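Na-K-Cl cotransporter (Methanosarcina acetivorans, PDB 3G40) probably contributes, as the cytoplasmic C-terminal domain of a membrane cotransporter, to the coupled movement of chloride and monoatomic cations by the whole protein. Local coordinates at residues R31-T36 / S66-I71; E129-A134 / F250-N255; L180-A185 / L196-F201; K187-W192 / R223-K228; K228-R233 / K241-S246. All coordinates share one frame; numbering follows the deposited sequence.

Interaction 1: R31-T36 / S66-I71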
# COMPACT_ATOMS: atom_id res chain seq x y z
N ARG A 31 -1.85 -13.50 0.26
CA ARG A 31 -2.07 -12.19 0.88
C ARG A 31 -0.92 -11.23 0.57
O ARG A 31 -1.15 -10.04 0.34
CB ARG A 31 -2.25 -12.33 2.39
CG ARG A 31 -3.46 -13.17 2.80
CD ARG A 31 -3.27 -13.65 4.23
NE ARG A 31 -4.29 -14.61 4.63
CZ ARG A 31 -4.13 -15.48 5.62
NH1 ARG A 31 -3.00 -15.50 6.31
NH2 ARG A 31 -5.11 -16.32 5.93
N GLU A 32 0.31 -11.75 0.59
CA GLU A 32 1.47 -10.96 0.17
C GLU A 32 1.33 -10.57 -1.29
O GLU A 32 1.61 -9.43 -1.67
CB GLU A 32 2.77 -11.74 0.37
CG GLU A 32 3.30 -11.74 1.78
CD GLU A 32 4.00 -10.44 2.18
OE1 GLU A 32 4.18 -9.54 1.32
OE2 GLU A 32 4.37 -10.32 3.36
N LEU A 33 0.91 -11.52 -2.11
CA LEU A 33 0.67 -11.22 -3.51
C LEU A 33 -0.37 -10.10 -3.66
O LEU A 33 -0.16 -9.18 -4.44
CB LEU A 33 0.20 -12.47 -4.27
CG LEU A 33 -0.17 -12.25 -5.74
CD1 LEU A 33 1.00 -11.67 -6.52
CD2 LEU A 33 -0.64 -13.60 -6.36
N MET A 34 -1.48 -10.19 -2.94
CA MET A 34 -2.51 -9.16 -3.02
C MET A 34 -1.91 -7.79 -2.61
O MET A 34 -2.25 -6.76 -3.18
CB MET A 34 -3.70 -9.48 -2.12
CG MET A 34 -4.58 -10.64 -2.66
SD MET A 34 -5.15 -10.32 -4.35
CE MET A 34 -6.37 -9.05 -4.08
N GLY A 35 -1.02 -7.81 -1.63
CA GLY A 35 -0.40 -6.58 -1.16
C GLY A 35 0.59 -5.98 -2.15
O GLY A 35 0.96 -4.81 -2.03
N THR A 36 1.00 -6.78 -3.13
CA THR A 36 2.00 -6.38 -4.11
C THR A 36 1.41 -6.27 -5.51
O THR A 36 2.09 -5.85 -6.43
CB THR A 36 3.16 -7.41 -4.20
OG1 THR A 36 3.49 -7.88 -2.89
CG2 THR A 36 4.38 -6.79 -4.84
N SER A 66 -7.25 -22.04 -5.36
CA SER A 66 -8.42 -21.18 -5.45
C SER A 66 -8.08 -19.71 -5.75
O SER A 66 -8.80 -19.03 -6.48
CB SER A 66 -9.22 -21.26 -4.15
OG SER A 66 -9.65 -22.58 -3.91
N GLN A 67 -6.97 -19.24 -5.19
CA GLN A 67 -6.65 -17.81 -5.25
C GLN A 67 -5.82 -17.38 -6.46
O GLN A 67 -6.05 -16.30 -7.02
CB GLN A 67 -5.96 -17.37 -3.96
CG GLN A 67 -6.80 -17.59 -2.71
CD GLN A 67 -6.52 -16.56 -1.62
OE1 GLN A 67 -6.42 -15.36 -1.89
NE2 GLN A 67 -6.40 -17.03 -0.39
N LEU A 68 -4.85 -18.19 -6.86
CA LEU A 68 -3.96 -17.81 -7.96
C LEU A 68 -4.68 -17.58 -9.29
O LEU A 68 -4.38 -16.61 -9.99
CB LEU A 68 -2.79 -18.79 -8.13
CG LEU A 68 -1.68 -18.73 -7.08
CD1 LEU A 68 -0.46 -19.45 -7.60
CD2 LEU A 68 -1.33 -17.28 -6.69
N PRO A 69 -5.62 -18.46 -9.65
CA PRO A 69 -6.31 -18.23 -10.92
C PRO A 69 -7.09 -16.92 -10.90
O PRO A 69 -7.17 -16.25 -11.92
CB PRO A 69 -7.29 -19.40 -11.00
CG PRO A 69 -6.66 -20.46 -10.19
CD PRO A 69 -5.99 -19.76 -9.06
N SER A 70 -7.66 -16.57 -9.76
CA SER A 70 -8.42 -15.32 -9.69
C SER A 70 -7.49 -14.11 -9.81
O SER A 70 -7.82 -13.11 -10.46
CB SER A 70 -9.20 -15.23 -8.39
OG SER A 70 -9.97 -14.05 -8.36
N ILE A 71 -6.34 -14.20 -9.17
CA ILE A 71 -5.41 -13.07 -9.21
C ILE A 71 -4.83 -12.94 -10.61
O ILE A 71 -4.68 -11.84 -11.12
CB ILE A 71 -4.34 -13.20 -8.13
CG1 ILE A 71 -5.02 -13.29 -6.76
CG2 ILE A 71 -3.39 -11.98 -8.16
CD1 ILE A 71 -4.10 -13.71 -5.64

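Interaction 2: E129-A134 / F250-N255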
# COMPACT_ATOMS: atom_id res chain seq x y z
N GLU A 129 21.16 -17.93 -3.27
CA GLU A 129 21.38 -19.01 -4.23
C GLU A 129 20.45 -18.86 -5.43
O GLU A 129 20.85 -19.08 -6.57
CB GLU A 129 21.17 -20.37 -3.56
CG GLU A 129 21.50 -21.55 -4.46
CD GLU A 129 22.88 -21.44 -5.08
OE1 GLU A 129 23.77 -20.79 -4.47
OE2 GLU A 129 23.08 -21.99 -6.18
N ILE A 130 19.20 -18.50 -5.16
CA ILE A 130 18.22 -18.26 -6.21
C ILE A 130 18.70 -17.14 -7.12
O ILE A 130 18.69 -17.26 -8.35
CB ILE A 130 16.85 -17.89 -5.61
CG1 ILE A 130 16.18 -19.13 -5.02
CG2 ILE A 130 15.95 -17.28 -6.67
CD1 ILE A 130 15.93 -20.21 -6.04
N ILE A 131 19.15 -16.05 -6.51
CA ILE A 131 19.66 -14.89 -7.23
C ILE A 131 20.85 -15.25 -8.12
O ILE A 131 20.94 -14.82 -9.27
CB ILE A 131 20.07 -13.77 -6.25
CG1 ILE A 131 18.82 -13.18 -5.60
CG2 ILE A 131 20.89 -12.70 -6.96
CD1 ILE A 131 19.11 -12.21 -4.48
N ARG A 132 21.76 -16.05 -7.58
CA ARG A 132 22.94 -16.50 -8.32
C ARG A 132 22.51 -17.36 -9.52
O ARG A 132 23.04 -17.21 -10.63
CB ARG A 132 23.83 -17.30 -7.37
CG ARG A 132 25.32 -17.20 -7.61
CD ARG A 132 26.06 -18.07 -6.60
NE ARG A 132 25.59 -19.46 -6.66
CZ ARG A 132 26.32 -20.48 -7.11
NH1 ARG A 132 27.56 -20.28 -7.53
NH2 ARG A 132 25.80 -21.70 -7.14
N LYS A 133 21.55 -18.24 -9.30
CA LYS A 133 21.04 -19.15 -10.32
C LYS A 133 20.29 -18.44 -11.45
O LYS A 133 20.31 -18.90 -12.59
CB LYS A 133 20.11 -20.19 -9.70
CG LYS A 133 20.76 -21.18 -8.73
CD LYS A 133 21.38 -22.37 -9.45
CE LYS A 133 21.86 -23.42 -8.45
NZ LYS A 133 22.93 -24.30 -8.99
N ALA A 134 19.61 -17.34 -11.13
CA ALA A 134 18.74 -16.67 -12.11
C ALA A 134 19.51 -16.23 -13.35
O ALA A 134 18.99 -16.26 -14.46
CB ALA A 134 18.00 -15.48 -11.47
N PHE A 250 18.12 0.62 -6.65
CA PHE A 250 19.55 0.37 -6.66
C PHE A 250 19.86 -0.76 -7.64
O PHE A 250 18.96 -1.51 -8.03
CB PHE A 250 20.03 -0.08 -5.27
CG PHE A 250 19.87 0.98 -4.20
CD1 PHE A 250 18.71 1.06 -3.45
CD2 PHE A 250 20.90 1.87 -3.95
CE1 PHE A 250 18.57 2.03 -2.46
CE2 PHE A 250 20.76 2.86 -2.96
CZ PHE A 250 19.60 2.93 -2.22
N SER A 251 21.12 -0.89 -8.03
CA SER A 251 21.55 -2.11 -8.69
C SER A 251 21.79 -3.18 -7.62
O SER A 251 22.18 -2.85 -6.50
CB SER A 251 22.82 -1.86 -9.51
OG SER A 251 22.49 -1.05 -10.62
N LEU A 252 21.52 -4.43 -7.97
CA LEU A 252 21.75 -5.58 -7.09
C LEU A 252 23.04 -6.29 -7.51
O LEU A 252 23.17 -6.72 -8.67
CB LEU A 252 20.56 -6.56 -7.16
CG LEU A 252 20.62 -7.88 -6.39
CD1 LEU A 252 20.81 -7.62 -4.91
CD2 LEU A 252 19.33 -8.68 -6.63
N ASP A 253 23.99 -6.41 -6.59
CA ASP A 253 25.24 -7.12 -6.84
C ASP A 253 24.93 -8.58 -7.13
O ASP A 253 24.09 -9.17 -6.45
CB ASP A 253 26.14 -7.00 -5.60
CG ASP A 253 27.53 -7.60 -5.80
OD1 ASP A 253 27.70 -8.50 -6.65
OD2 ASP A 253 28.46 -7.17 -5.09
N PRO A 254 25.59 -9.17 -8.15
CA PRO A 254 25.41 -10.59 -8.47
C PRO A 254 25.62 -11.50 -7.26
O PRO A 254 25.11 -12.62 -7.21
CB PRO A 254 26.50 -10.85 -9.51
CG PRO A 254 26.76 -9.53 -10.14
CD PRO A 254 26.48 -8.49 -9.10
N ASN A 255 26.38 -10.99 -6.30
CA ASN A 255 26.66 -11.69 -5.06
C ASN A 255 26.33 -10.76 -3.91
O ASN A 255 27.22 -10.16 -3.30
CB ASN A 255 28.14 -12.09 -5.00
CG ASN A 255 28.56 -12.62 -3.63
OD1 ASN A 255 27.72 -13.04 -2.83
ND2 ASN A 255 29.86 -12.60 -3.36

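Interaction 3: L180-A185 / L196-F201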
# COMPACT_ATOMS: atom_id res chain seq x y z
N LEU A 180 18.51 -2.89 -16.05
CA LEU A 180 17.20 -3.21 -15.48
C LEU A 180 16.79 -2.09 -14.51
O LEU A 180 15.63 -1.66 -14.51
CB LEU A 180 17.26 -4.56 -14.74
CG LEU A 180 16.07 -5.53 -14.75
CD1 LEU A 180 16.07 -6.39 -13.48
CD2 LEU A 180 14.73 -4.84 -14.96
N ALA A 181 17.73 -1.62 -13.71
CA ALA A 181 17.46 -0.50 -12.79
C ALA A 181 16.90 0.71 -13.52
O ALA A 181 15.88 1.28 -13.12
CB ALA A 181 18.74 -0.12 -12.01
N LEU A 182 17.55 1.10 -14.62
CA LEU A 182 17.11 2.23 -15.43
C LEU A 182 15.74 2.01 -16.05
O LEU A 182 14.89 2.91 -16.06
CB LEU A 182 18.14 2.54 -16.52
CG LEU A 182 17.87 3.71 -17.47
CD1 LEU A 182 17.65 5.01 -16.67
CD2 LEU A 182 19.03 3.84 -18.45
N LEU A 183 15.51 0.82 -16.60
CA LEU A 183 14.22 0.51 -17.23
C LEU A 183 13.08 0.55 -16.23
O LEU A 183 12.00 1.06 -16.53
CB LEU A 183 14.28 -0.86 -17.92
CG LEU A 183 15.14 -0.87 -19.19
CD1 LEU A 183 15.59 -2.28 -19.52
CD2 LEU A 183 14.38 -0.24 -20.36
N ILE A 184 13.32 0.02 -15.03
CA ILE A 184 12.33 0.06 -13.98
C ILE A 184 12.06 1.51 -13.52
O ILE A 184 10.92 1.89 -13.27
CB ILE A 184 12.76 -0.81 -12.78
CG1 ILE A 184 12.69 -2.30 -13.14
CG2 ILE A 184 11.86 -0.53 -11.58
CD1 ILE A 184 11.29 -2.85 -13.30
N ALA A 185 13.13 2.31 -13.42
CA ALA A 185 12.98 3.72 -13.06
C ALA A 185 12.07 4.44 -14.06
O ALA A 185 11.15 5.15 -13.69
CB ALA A 185 14.38 4.42 -12.99
N LEU A 196 11.46 11.79 -11.08
CA LEU A 196 12.60 10.90 -11.06
C LEU A 196 13.90 11.67 -10.85
O LEU A 196 14.12 12.68 -11.51
CB LEU A 196 12.69 10.13 -12.38
CG LEU A 196 13.87 9.18 -12.58
CD1 LEU A 196 13.95 8.13 -11.46
CD2 LEU A 196 13.76 8.47 -13.94
N SER A 197 14.75 11.19 -9.94
CA SER A 197 16.10 11.76 -9.77
C SER A 197 17.14 10.68 -9.97
O SER A 197 16.94 9.53 -9.59
CB SER A 197 16.31 12.38 -8.38
OG SER A 197 15.39 13.41 -8.10
N PHE A 198 18.27 11.07 -10.56
CA PHE A 198 19.44 10.20 -10.64
C PHE A 198 20.39 10.62 -9.52
O PHE A 198 20.75 11.80 -9.42
CB PHE A 198 20.18 10.36 -11.97
CG PHE A 198 19.44 9.85 -13.17
CD1 PHE A 198 19.90 10.15 -14.44
CD2 PHE A 198 18.31 9.06 -13.04
CE1 PHE A 198 19.25 9.68 -15.56
CE2 PHE A 198 17.65 8.58 -14.16
CZ PHE A 198 18.12 8.88 -15.42
N MET A 199 20.79 9.65 -8.70
CA MET A 199 21.69 9.88 -7.57
C MET A 199 23.00 9.12 -7.77
O MET A 199 23.00 7.95 -8.15
CB MET A 199 21.02 9.40 -6.28
CG MET A 199 19.57 9.88 -6.10
SD MET A 199 19.48 11.60 -5.60
CE MET A 199 20.73 11.62 -4.34
N THR A 200 24.12 9.77 -7.50
CA THR A 200 25.39 9.04 -7.50
C THR A 200 26.35 9.69 -6.50
O THR A 200 25.96 10.59 -5.76
CB THR A 200 26.02 8.97 -8.91
OG1 THR A 200 27.03 7.95 -8.93
CG2 THR A 200 26.64 10.31 -9.31
N PHE A 201 27.58 9.21 -6.45
CA PHE A 201 28.57 9.75 -5.52
C PHE A 201 29.94 9.75 -6.18
O PHE A 201 30.17 9.00 -7.14
CB PHE A 201 28.61 8.92 -4.24
CG PHE A 201 28.69 7.45 -4.50
CD1 PHE A 201 29.91 6.80 -4.47
CD2 PHE A 201 27.55 6.72 -4.80
CE1 PHE A 201 30.00 5.45 -4.73
CE2 PHE A 201 27.63 5.37 -5.06
CZ PHE A 201 28.85 4.73 -5.02

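Interaction 4: K187-W192 / R223-K228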
# COMPACT_ATOMS: atom_id res chain seq x y z
N LYS A 187 9.92 3.06 -16.26
CA LYS A 187 8.58 2.46 -16.24
C LYS A 187 7.73 3.02 -15.08
O LYS A 187 6.58 3.43 -15.27
CB LYS A 187 8.71 0.94 -16.16
CG LYS A 187 7.38 0.16 -15.97
CD LYS A 187 6.39 0.49 -17.07
CE LYS A 187 6.80 -0.10 -18.40
NZ LYS A 187 5.80 0.22 -19.47
N LEU A 188 8.30 3.05 -13.87
CA LEU A 188 7.56 3.52 -12.71
C LEU A 188 7.39 5.03 -12.77
O LEU A 188 6.33 5.56 -12.42
CB LEU A 188 8.24 3.10 -11.41
CG LEU A 188 8.24 1.60 -11.15
CD1 LEU A 188 9.00 1.25 -9.88
CD2 LEU A 188 6.78 1.05 -11.08
N LYS A 189 8.40 5.74 -13.25
CA LYS A 189 8.19 7.18 -13.47
C LYS A 189 6.93 7.36 -14.30
O LYS A 189 6.07 8.19 -14.00
CB LYS A 189 9.37 7.82 -14.20
CG LYS A 189 9.12 9.29 -14.60
CD LYS A 189 10.27 9.85 -15.42
CE LYS A 189 9.85 11.10 -16.18
NZ LYS A 189 9.26 12.16 -15.32
N SER A 190 6.81 6.58 -15.36
CA SER A 190 5.73 6.77 -16.30
C SER A 190 4.38 6.30 -15.72
O SER A 190 3.38 7.01 -15.80
CB SER A 190 6.06 6.06 -17.63
OG SER A 190 4.90 5.74 -18.35
N ASN A 191 4.35 5.12 -15.10
CA ASN A 191 3.09 4.60 -14.57
C ASN A 191 2.58 5.32 -13.30
O ASN A 191 1.37 5.46 -13.12
CB ASN A 191 3.16 3.08 -14.37
CG ASN A 191 3.05 2.34 -15.69
OD1 ASN A 191 2.55 2.88 -16.67
ND2 ASN A 191 3.54 1.10 -15.73
N TRP A 192 3.49 5.78 -12.45
CA TRP A 192 3.12 6.56 -11.25
C TRP A 192 2.95 8.05 -11.56
O TRP A 192 2.38 8.79 -10.74
CB TRP A 192 4.19 6.44 -10.17
CG TRP A 192 4.29 5.09 -9.53
CD1 TRP A 192 3.49 3.99 -9.76
CD2 TRP A 192 5.24 4.70 -8.52
NE1 TRP A 192 3.90 2.94 -8.96
CE2 TRP A 192 4.96 3.35 -8.19
CE3 TRP A 192 6.28 5.36 -7.87
CZ2 TRP A 192 5.70 2.65 -7.24
CZ3 TRP A 192 7.03 4.66 -6.93
CH2 TRP A 192 6.72 3.32 -6.61
N ARG A 223 16.10 9.95 -23.26
CA ARG A 223 14.96 10.81 -23.56
C ARG A 223 13.96 10.85 -22.40
O ARG A 223 12.74 10.87 -22.62
CB ARG A 223 14.27 10.36 -24.84
CG ARG A 223 13.33 11.40 -25.43
CD ARG A 223 14.09 12.43 -26.24
NE ARG A 223 14.29 11.97 -27.61
CZ ARG A 223 13.46 12.24 -28.61
NH1 ARG A 223 13.72 11.78 -29.83
NH2 ARG A 223 12.37 12.96 -28.39
N ILE A 224 14.47 10.85 -21.18
CA ILE A 224 13.63 11.00 -20.00
C ILE A 224 13.70 12.47 -19.59
O ILE A 224 14.78 12.96 -19.27
CB ILE A 224 14.11 10.09 -18.83
CG1 ILE A 224 14.22 8.63 -19.28
CG2 ILE A 224 13.16 10.19 -17.65
CD1 ILE A 224 15.02 7.74 -18.32
N PRO A 225 12.56 13.18 -19.62
CA PRO A 225 12.50 14.60 -19.31
C PRO A 225 12.36 14.86 -17.81
O PRO A 225 11.90 13.98 -17.07
CB PRO A 225 11.21 15.07 -20.01
CG PRO A 225 10.57 13.83 -20.61
CD PRO A 225 11.23 12.64 -19.98
N ASN A 226 12.77 16.05 -17.38
CA ASN A 226 12.58 16.51 -16.01
C ASN A 226 13.26 15.64 -14.95
O ASN A 226 12.78 15.54 -13.83
CB ASN A 226 11.08 16.64 -15.70
CG ASN A 226 10.35 17.52 -16.71
OD1 ASN A 226 10.77 18.64 -16.98
ND2 ASN A 226 9.27 17.00 -17.27
N VAL A 227 14.38 15.03 -15.31
CA VAL A 227 15.18 14.26 -14.37
C VAL A 227 16.15 15.18 -13.60
O VAL A 227 16.87 15.97 -14.20
CB VAL A 227 15.94 13.13 -15.09
CG1 VAL A 227 16.81 12.35 -14.11
CG2 VAL A 227 14.94 12.21 -15.79
N LYS A 228 16.15 15.07 -12.28
CA LYS A 228 17.07 15.86 -11.45
C LYS A 228 18.28 15.03 -11.08
O LYS A 228 18.15 13.85 -10.75
CB LYS A 228 16.37 16.35 -10.18
CG LYS A 228 15.24 17.34 -10.43
CD LYS A 228 14.68 17.88 -9.12
CE LYS A 228 13.58 18.90 -9.37
NZ LYS A 228 12.88 19.29 -8.11
O HOH W 1 10.98 13.62 -13.33
O HOH W 2 8.18 14.42 -16.97

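Interaction 5: K228-R233 / K241-S246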
# COMPACT_ATOMS: atom_id res chain seq x y z
N LYS A 228 16.15 15.07 -12.28
CA LYS A 228 17.07 15.86 -11.45
C LYS A 228 18.28 15.03 -11.08
O LYS A 228 18.15 13.85 -10.75
CB LYS A 228 16.37 16.35 -10.18
CG LYS A 228 15.24 17.34 -10.43
CD LYS A 228 14.68 17.88 -9.12
CE LYS A 228 13.58 18.90 -9.37
NZ LYS A 228 12.88 19.29 -8.11
N MET A 229 19.46 15.63 -11.13
CA MET A 229 20.72 14.93 -10.87
C MET A 229 21.31 15.38 -9.55
O MET A 229 21.38 16.57 -9.26
CB MET A 229 21.73 15.23 -11.98
CG MET A 229 21.16 15.21 -13.38
SD MET A 229 20.38 13.62 -13.71
CE MET A 229 19.76 13.95 -15.36
N GLN A 230 21.76 14.42 -8.74
CA GLN A 230 22.54 14.74 -7.55
C GLN A 230 23.82 13.92 -7.54
O GLN A 230 23.78 12.70 -7.65
CB GLN A 230 21.76 14.43 -6.27
CG GLN A 230 20.70 15.45 -5.93
CD GLN A 230 20.13 15.25 -4.53
OE1 GLN A 230 20.87 14.97 -3.58
NE2 GLN A 230 18.82 15.39 -4.39
N VAL A 231 24.95 14.59 -7.41
CA VAL A 231 26.20 13.89 -7.19
C VAL A 231 26.61 14.15 -5.75
O VAL A 231 26.91 15.29 -5.38
CB VAL A 231 27.31 14.37 -8.16
CG1 VAL A 231 28.61 13.65 -7.87
CG2 VAL A 231 26.90 14.15 -9.61
N LEU A 232 26.59 13.10 -4.93
CA LEU A 232 26.81 13.22 -3.49
C LEU A 232 28.28 13.08 -3.10
O LEU A 232 29.08 12.47 -3.82
CB LEU A 232 25.97 12.19 -2.73
CG LEU A 232 24.45 12.28 -2.89
CD1 LEU A 232 23.75 11.18 -2.12
CD2 LEU A 232 23.94 13.66 -2.46
N ARG A 233 28.61 13.64 -1.94
CA ARG A 233 29.96 13.53 -1.40
C ARG A 233 30.19 12.13 -0.84
O ARG A 233 31.30 11.60 -0.90
CB ARG A 233 30.15 14.58 -0.30
CG ARG A 233 31.59 14.76 0.17
CD ARG A 233 32.31 15.75 -0.72
NE ARG A 233 33.62 16.11 -0.18
CZ ARG A 233 34.41 17.03 -0.73
NH1 ARG A 233 34.03 17.68 -1.82
NH2 ARG A 233 35.59 17.30 -0.18
N LYS A 241 21.87 9.54 6.29
CA LYS A 241 20.53 9.70 5.76
C LYS A 241 20.57 9.73 4.23
O LYS A 241 21.59 10.09 3.64
CB LYS A 241 19.92 11.01 6.27
CG LYS A 241 20.75 12.23 5.90
CD LYS A 241 20.33 13.48 6.65
CE LYS A 241 21.30 14.62 6.39
NZ LYS A 241 20.89 15.90 7.04
N LEU A 242 19.47 9.34 3.59
CA LEU A 242 19.37 9.40 2.14
C LEU A 242 18.45 10.54 1.71
O LEU A 242 17.55 10.92 2.45
CB LEU A 242 18.84 8.07 1.59
CG LEU A 242 19.62 6.80 1.92
CD1 LEU A 242 19.04 5.62 1.17
CD2 LEU A 242 21.09 6.98 1.58
N PRO A 243 18.68 11.10 0.51
CA PRO A 243 17.72 12.08 -0.01
C PRO A 243 16.39 11.37 -0.18
O PRO A 243 16.36 10.23 -0.67
CB PRO A 243 18.30 12.44 -1.38
CG PRO A 243 19.73 12.07 -1.31
CD PRO A 243 19.83 10.90 -0.39
N PHE A 244 15.30 12.03 0.20
CA PHE A 244 14.01 11.33 0.31
C PHE A 244 13.40 10.89 -1.02
O PHE A 244 13.44 11.63 -2.01
CB PHE A 244 12.98 12.16 1.08
CG PHE A 244 11.66 11.45 1.19
CD1 PHE A 244 11.45 10.50 2.17
CD2 PHE A 244 10.64 11.70 0.28
CE1 PHE A 244 10.24 9.82 2.27
CE2 PHE A 244 9.43 11.02 0.36
CZ PHE A 244 9.23 10.08 1.37
N ALA A 245 12.83 9.68 -1.05
CA ALA A 245 12.03 9.22 -2.20
C ALA A 245 10.95 8.22 -1.74
O ALA A 245 11.09 7.60 -0.71
CB ALA A 245 12.91 8.56 -3.25
N SER A 246 9.88 8.08 -2.53
CA SER A 246 8.88 7.02 -2.30
C SER A 246 9.52 5.67 -2.50
O SER A 246 9.22 4.68 -1.81
CB SER A 246 7.71 7.17 -3.29
OG SER A 246 7.16 8.49 -3.25

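Interaction 1: R31-T36 / S66-I71
I71 meets both L33 and M34, and every contact between 31-36 and 66-71 is apolar. The closest approach is from L33 CD2 to I71 CD1 at 3.5 Å, with the two side chains reaching toward each other tip to tip. The same L33 methyl also lies 3.7 Å from I71 CG2, so it sits against both branches of the isoleucine. CG of L33 stands anti to the backbone N (chi1 176°), which carries this methyl out toward the other helix. L68 adds a smaller contact, its CD2 lying 3.8 Å from L33 CD2.

Both segments belong to helices packed on one face of the parallel, Rossmann-like half (strand order 81-86, 49-54, 22-27, 112-116, 140-145) of the mixed sheet, where successive beta-alpha-beta crossovers place 30-44 beside 64-77. The short axes run nearly parallel, at 16°, and approach to 11.3 Å. V27 of strand 22-27 touches both L33 and L68.

The thioether of M34 adds to the same apolar contact. M34 bends at chi2 and chi3, and its side chain crosses that of I71 at a slant, with M34 SD 3.8 Å from I71 CD1. Were I71 replaced by alanine, L33 CD2 would probably face a gap and the M34 thioether would be freer to turn. M34 also packs on R154 of the second subunit.

Interaction 2: E129-A134 / F250-N255
I131 and L252 reach toward each other tip to tip, with I131 CD1 4.1 Å from L252 CD2. This methyl pair is the apolar core of the contact between helix 124-136 and the chain leaving strand 247-251. The other branch of the isoleucine, CG2, lies 4.2 Å from the carbonyl O of P254, a loose approach. With chi1 at 176° L252 points away from its own amide nitrogen, a setting that extends CD2 toward the helix.

A second shell surrounds the pair. L276 touches both I131 and L252, L115 lies against I131, and V141 and L143 lie against L252. The contact therefore straddles the place where strands 140-145 and 271-276 run antiparallel side by side, joining the two halves of the ten-stranded sheet.

Further out, polar groups pair within each segment. D253 OD1 accepts from N255 N at 2.8 Å in an Asx turn; the N-H points almost straight at the oxygen (174°) but comes from above the carboxylate plane. On the helix, E129 OE2 uses its syn lone pair in a salt bridge to R132 NH2 at 2.9 Å, in the plane of the guanidinium.

The charges of the helix thus pair along the helix itself, and D253 is used in the turn. The two segments meet through methyl groups and a loose approach of I131 CG2 to a carbonyl oxygen, so their association should depend on exclusion of water more than on directed bonds.

Interaction 3: L180-A185 / L196-F201
A185 and L196 mark the near end of this helix-on-strand packing, their CA atoms 7.5 Å apart, and the segments spread from there: T200 and F201 at the far end of the strand make no contact with 180-185. Helix 179-192 lies over strand 195-201, and together with the neighbouring parallel strand 157-161 it forms a beta-alpha-beta crossover.

Two side chains from each segment touch. A185, three residues on from L182, points at the strand, and L196 points back at the helix, whereas L182 and F198 leave at an angle and only their ends converge. L196 CD1 approaches A185 CB at 4.0 Å. A chi1 of 177° swings CG of the leucine to the far side from its own amide nitrogen and stretches the terminal methyl to an alanine that contributes only one carbon. L182 and F198 lie at a slant to each other, and L182 CD1 comes within 4.1 Å of F198 CZ at the far tip of the ring.

Other groups complete the layer. L160 of strand 157-161 touches A181 and A185, M229 of strand 228-232 touches F198, and L182 also rests on A283 and L284 of the helix 283-286.

The small A185 lets the helix come near the strand at this level, while the longer L182 and F198 bridge the wider part. All four residues are buried and meet through carbon alone, so shape and burial, with no directed polar bond, probably account for this contact.

Interaction 4: K187-W192 / R223-K228
K189 and I224 have the nearest CA atoms of the two segments, 9.3 Å apart, between the last turns of helix 179-192 and the loop that follows helix 205-222. The lysine spans that distance. Its chain runs out extended as far as CE, from a chi1 of 173° onward, and then bends at chi4 (54°) to turn NZ aside.

Two parts of the side chain do different work. The aliphatic part slides past I224 in the opposite direction, with K189 CD 3.7 Å from I224 CG2. K189 CE lies 3.6 Å from the carbonyl O of P225. The ammonium end acts through water: NZ donates to two molecules, each at 3.0 Å. One of them donates to N226 O, at 2.7 Å, and the other accepts from N226 ND2 at 2.8 Å. N226 is thus gripped through both its backbone carbonyl and its side-chain amide. A leucine in place of K189 would probably leave both waters without this donor, and the N226 amide freer to turn.

L196 of strand 195-201, a buried residue, touches both K189 and I224.

The loop begins as a Schellman motif: R223, with phi 58°, is the C-prime residue that ends helix 205-222 before the chain enters strand 228-232, outermost in this chain's sheet, and the loop is the helix-to-strand link of the beta-alpha-beta crossover 195-201, 205-222, 228-232.

Interaction 5: K228-R233 / K241-S246
Q230 and L232, two residues apart on one face of the strand, both meet P243. Strand 228-232 is outermost in this chain's alpha/beta sheet, parallel to 195-201, and the loop 241-246 that leads toward strand 247-251 passes across this face. From K228 the strand hydrogen-bonds to L196 and F198, while M229 turns to the other face, against helix 205-222.

At Q230 the side chain runs out extended, with CG anti to the carbonyl carbon (chi1 -76°), and slides past the proline ring in the opposite direction. Its OE1 lies 3.9 Å from P243 CG, a plain contact with carbon. V231 points to the helix side again, touching E212. L232 then returns to the loop, its CD1 directed at the P243 ring, and W161 lies against both of these residues. Beyond the ring, F244 packs on M34 of the second subunit. Of the whole P243 ring, it is CG that carries the contact, with L232 CD1 4.2 Å away.

Interactions 3, 4 and 5 form one continuous region, whereas interaction 1 lies in the other half of the sheet, its centre about 34 Å from that of interaction 5. Interactions 3 and 4, with centres about 10 Å apart, share helix 179-192. Interactions 3 and 5 join neighbouring strands, where T200 O lies 2.7 Å from L232 N, a probable hydrogen bond. Interactions 4 and 5 share K228. Interaction 2 straddles the two halves and touches interaction 3 through S251 OG and A181 CB, 4.1 Å apart. M34 of interaction 1 in the second subunit packs on F244 of interaction 5, so these two distant contacts meet across the dimer interface.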